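Local coordinates for protein putative tetR family transcription regulator (Shewanella loihica, PDB 3PPB) that probably binds DNA through a helix-turn-helix motif and regulates transcription as a TetR-family regulator, at residues A93-M98 with E173-A178. Sequence-based numbering, arbitrary orientation.
Sequences ALTWAM and ERWQQA. With EDO (1,2-ethanediol), chain G.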
loop_
_atom_site.group_PDB
_atom_site.type_symbol
_atom_site.label_atom_id
_atom_site.label_comp_id
_atom_site.label_asym_id
_atom_site.label_seq_id
_atom_site.Cartn_x
_atom_site.Cartn_y
_atom_site.Cartn_z
ATOM N N ALA A 93 -16.570 -2.728 2.523
ATOM C CA ALA A 93 -15.172 -3.096 2.214
ATOM C C ALA A 93 -14.359 -3.190 3.513
ATOM O O ALA A 93 -13.650 -4.171 3.732
ATOM C CB ALA A 93 -14.551 -2.073 1.251
ATOM N N LEU A 94 -14.504 -2.185 4.391
ATOM C CA LEU A 94 -13.797 -2.137 5.675
ATOM C C LEU A 94 -14.295 -3.251 6.588
ATOM O O LEU A 94 -13.467 -3.877 7.242
ATOM C CB LEU A 94 -13.932 -0.740 6.324
ATOM C CG LEU A 94 -12.766 0.267 6.081
ATOM C CD1 LEU A 94 -12.418 0.404 4.608
ATOM C CD2 LEU A 94 -13.126 1.662 6.587
ATOM N N THR A 95 -15.621 -3.570 6.568
ATOM C CA THR A 95 -16.179 -4.661 7.375
ATOM C C THR A 95 -15.581 -5.980 6.903
ATOM O O THR A 95 -15.181 -6.805 7.733
ATOM C CB THR A 95 -17.708 -4.677 7.299
ATOM O OG1 THR A 95 -18.191 -3.430 7.794
ATOM C CG2 THR A 95 -18.346 -5.833 8.086
ATOM N N TRP A 96 -15.476 -6.158 5.571
ATOM C CA TRP A 96 -14.903 -7.371 4.981
ATOM C C TRP A 96 -13.457 -7.538 5.447
ATOM O O TRP A 96 -13.076 -8.640 5.835
ATOM C CB TRP A 96 -15.002 -7.335 3.449
ATOM C CG TRP A 96 -14.424 -8.556 2.786
ATOM C CD1 TRP A 96 -15.103 -9.671 2.382
ATOM C CD2 TRP A 96 -13.043 -8.782 2.455
ATOM N NE1 TRP A 96 -14.234 -10.577 1.810
ATOM C CE2 TRP A 96 -12.957 -10.065 1.861
ATOM C CE3 TRP A 96 -11.866 -8.029 2.608
ATOM C CZ2 TRP A 96 -11.744 -10.589 1.389
ATOM C CZ3 TRP A 96 -10.663 -8.570 2.177
ATOM C CH2 TRP A 96 -10.610 -9.838 1.587
ATOM N N ALA A 97 -12.668 -6.437 5.433
ATOM C CA ALA A 97 -11.263 -6.414 5.868
ATOM C C ALA A 97 -11.107 -6.874 7.337
ATOM O O ALA A 97 -10.177 -7.605 7.641
ATOM C CB ALA A 97 -10.694 -5.013 5.701
HETATM N N MSE A 98 -12.012 -6.429 8.235
HETATM C CA MSE A 98 -11.979 -6.791 9.657
HETATM C C MSE A 98 -12.472 -8.224 9.850
HETATM O O MSE A 98 -11.990 -8.908 10.745
HETATM C CB MSE A 98 -12.829 -5.826 10.501
HETATM C CG MSE A 98 -12.379 -4.351 10.405
HETATM SE SE MSE A 98 -10.465 -4.030 10.827
HETATM C CE MSE A 98 -10.534 -4.291 12.827
ATOM N N GLU A 173 -9.641 -1.184 18.284
ATOM C CA GLU A 173 -10.594 -0.508 19.167
ATOM C C GLU A 173 -11.212 0.731 18.472
ATOM O O GLU A 173 -12.352 1.090 18.757
ATOM C CB GLU A 173 -9.943 -0.133 20.518
ATOM C CG GLU A 173 -9.056 1.117 20.517
ATOM C CD GLU A 173 -7.657 1.066 19.922
ATOM O OE1 GLU A 173 -7.211 -0.023 19.497
ATOM O OE2 GLU A 173 -6.989 2.126 19.918
ATOM N N ARG A 174 -10.486 1.346 17.534
ATOM C CA ARG A 174 -10.968 2.541 16.832
ATOM C C ARG A 174 -12.027 2.196 15.798
ATOM O O ARG A 174 -12.862 3.041 15.496
ATOM C CB ARG A 174 -9.807 3.318 16.206
ATOM C CG ARG A 174 -8.875 3.811 17.298
ATOM C CD ARG A 174 -7.843 4.778 16.797
ATOM N NE ARG A 174 -6.727 4.862 17.737
ATOM C CZ ARG A 174 -5.697 5.682 17.615
ATOM N NH1 ARG A 174 -5.626 6.522 16.588
ATOM N NH2 ARG A 174 -4.733 5.682 18.524
ATOM N N TRP A 175 -12.042 0.943 15.298
ATOM C CA TRP A 175 -13.042 0.477 14.333
ATOM C C TRP A 175 -14.425 0.434 15.008
ATOM O O TRP A 175 -15.441 0.529 14.333
ATOM C CB TRP A 175 -12.635 -0.909 13.749
ATOM C CG TRP A 175 -13.703 -1.578 12.918
ATOM C CD1 TRP A 175 -14.373 -2.728 13.224
ATOM C CD2 TRP A 175 -14.257 -1.109 11.664
ATOM N NE1 TRP A 175 -15.298 -3.017 12.238
ATOM C CE2 TRP A 175 -15.267 -2.024 11.284
ATOM C CE3 TRP A 175 -14.033 0.025 10.855
ATOM C CZ2 TRP A 175 -16.050 -1.843 10.135
ATOM C CZ3 TRP A 175 -14.790 0.183 9.704
ATOM C CH2 TRP A 175 -15.778 -0.749 9.347
ATOM N N GLN A 176 -14.452 0.341 16.344
ATOM C CA GLN A 176 -15.687 0.333 17.150
ATOM C C GLN A 176 -16.189 1.747 17.425
ATOM O O GLN A 176 -17.264 1.904 18.003
ATOM C CB GLN A 176 -15.451 -0.387 18.502
ATOM C CG GLN A 176 -15.045 -1.866 18.388
ATOM C CD GLN A 176 -15.991 -2.717 17.565
ATOM O OE1 GLN A 176 -17.221 -2.628 17.678
ATOM N NE2 GLN A 176 -15.432 -3.543 16.692
ATOM N N GLN A 177 -15.410 2.780 17.016
ATOM C CA GLN A 177 -15.756 4.176 17.278
ATOM C C GLN A 177 -16.277 4.830 16.004
ATOM O O GLN A 177 -15.522 5.022 15.059
ATOM C CB GLN A 177 -14.541 4.929 17.856
ATOM C CG GLN A 177 -14.086 4.388 19.219
ATOM C CD GLN A 177 -12.707 4.828 19.681
ATOM O OE1 GLN A 177 -11.973 5.558 19.016
ATOM N NE2 GLN A 177 -12.317 4.382 20.854
ATOM N N ALA A 178 -17.572 5.190 15.997
ATOM C CA ALA A 178 -18.270 5.817 14.874
ATOM C C ALA A 178 -17.539 7.087 14.369
ATOM O O ALA A 178 -17.541 7.302 13.180
ATOM C CB ALA A 178 -19.690 6.158 15.282
HETATM C C1 EDO G . -15.519 -13.810 1.976
HETATM O O1 EDO G . -14.250 -13.776 1.306
HETATM C C2 EDO G . -16.562 -13.126 1.094
HETATM O O2 EDO G . -17.810 -13.037 1.796
#
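A Met-aromatic contact, made here by selenomethionine, joins Met98 to Trp175 in the all-helical part of this TetR-type fold that follows the predicted helix-turn-helix region. Trp175 belongs to the loop between helices 150-170 and 178-192, and its indole reaches the side of helix 82-99. With CG anti to the backbone N (chi1 171°), the ring extends from the loop toward Leu94, Thr95 and Met98, which lie within about one turn of that helix. Met98 CG lies over one face, 3.7 Å from the centroid of the five-membered ring and 7° off its normal, a well-centred CH-pi contact. The bend at chi2 sets Met98 SE above the same face, 4.8 Å from that centroid of Trp175; the bend at chi3 turns Met98 CE back to within 4.1 Å of Trp175 CB. A flexible, polarisable chain suits such a fit. The six-membered ring meets apolar Leu94 obliquely: Leu94 CB lies 3.5 Å from Trp175 CH2, and the Leu94 CD2 branch reaches Trp175 CZ3 at 3.8 Å. Phe168 of helix 150-170 meets the Trp175 ring edge-to-face, and Leu94 also packs on Tyr161. Were the indole cut back to an alanine, Met98 would probably lose its aromatic face and a gap would open between loop and helix. At the exposed margin a small threonine fits: its hydroxyl is hydrogen-bonded to the Phe91 carbonyl, and Thr95 OG1 meets the indole edge in the ring plane, 3.5 Å from Trp175 CZ2.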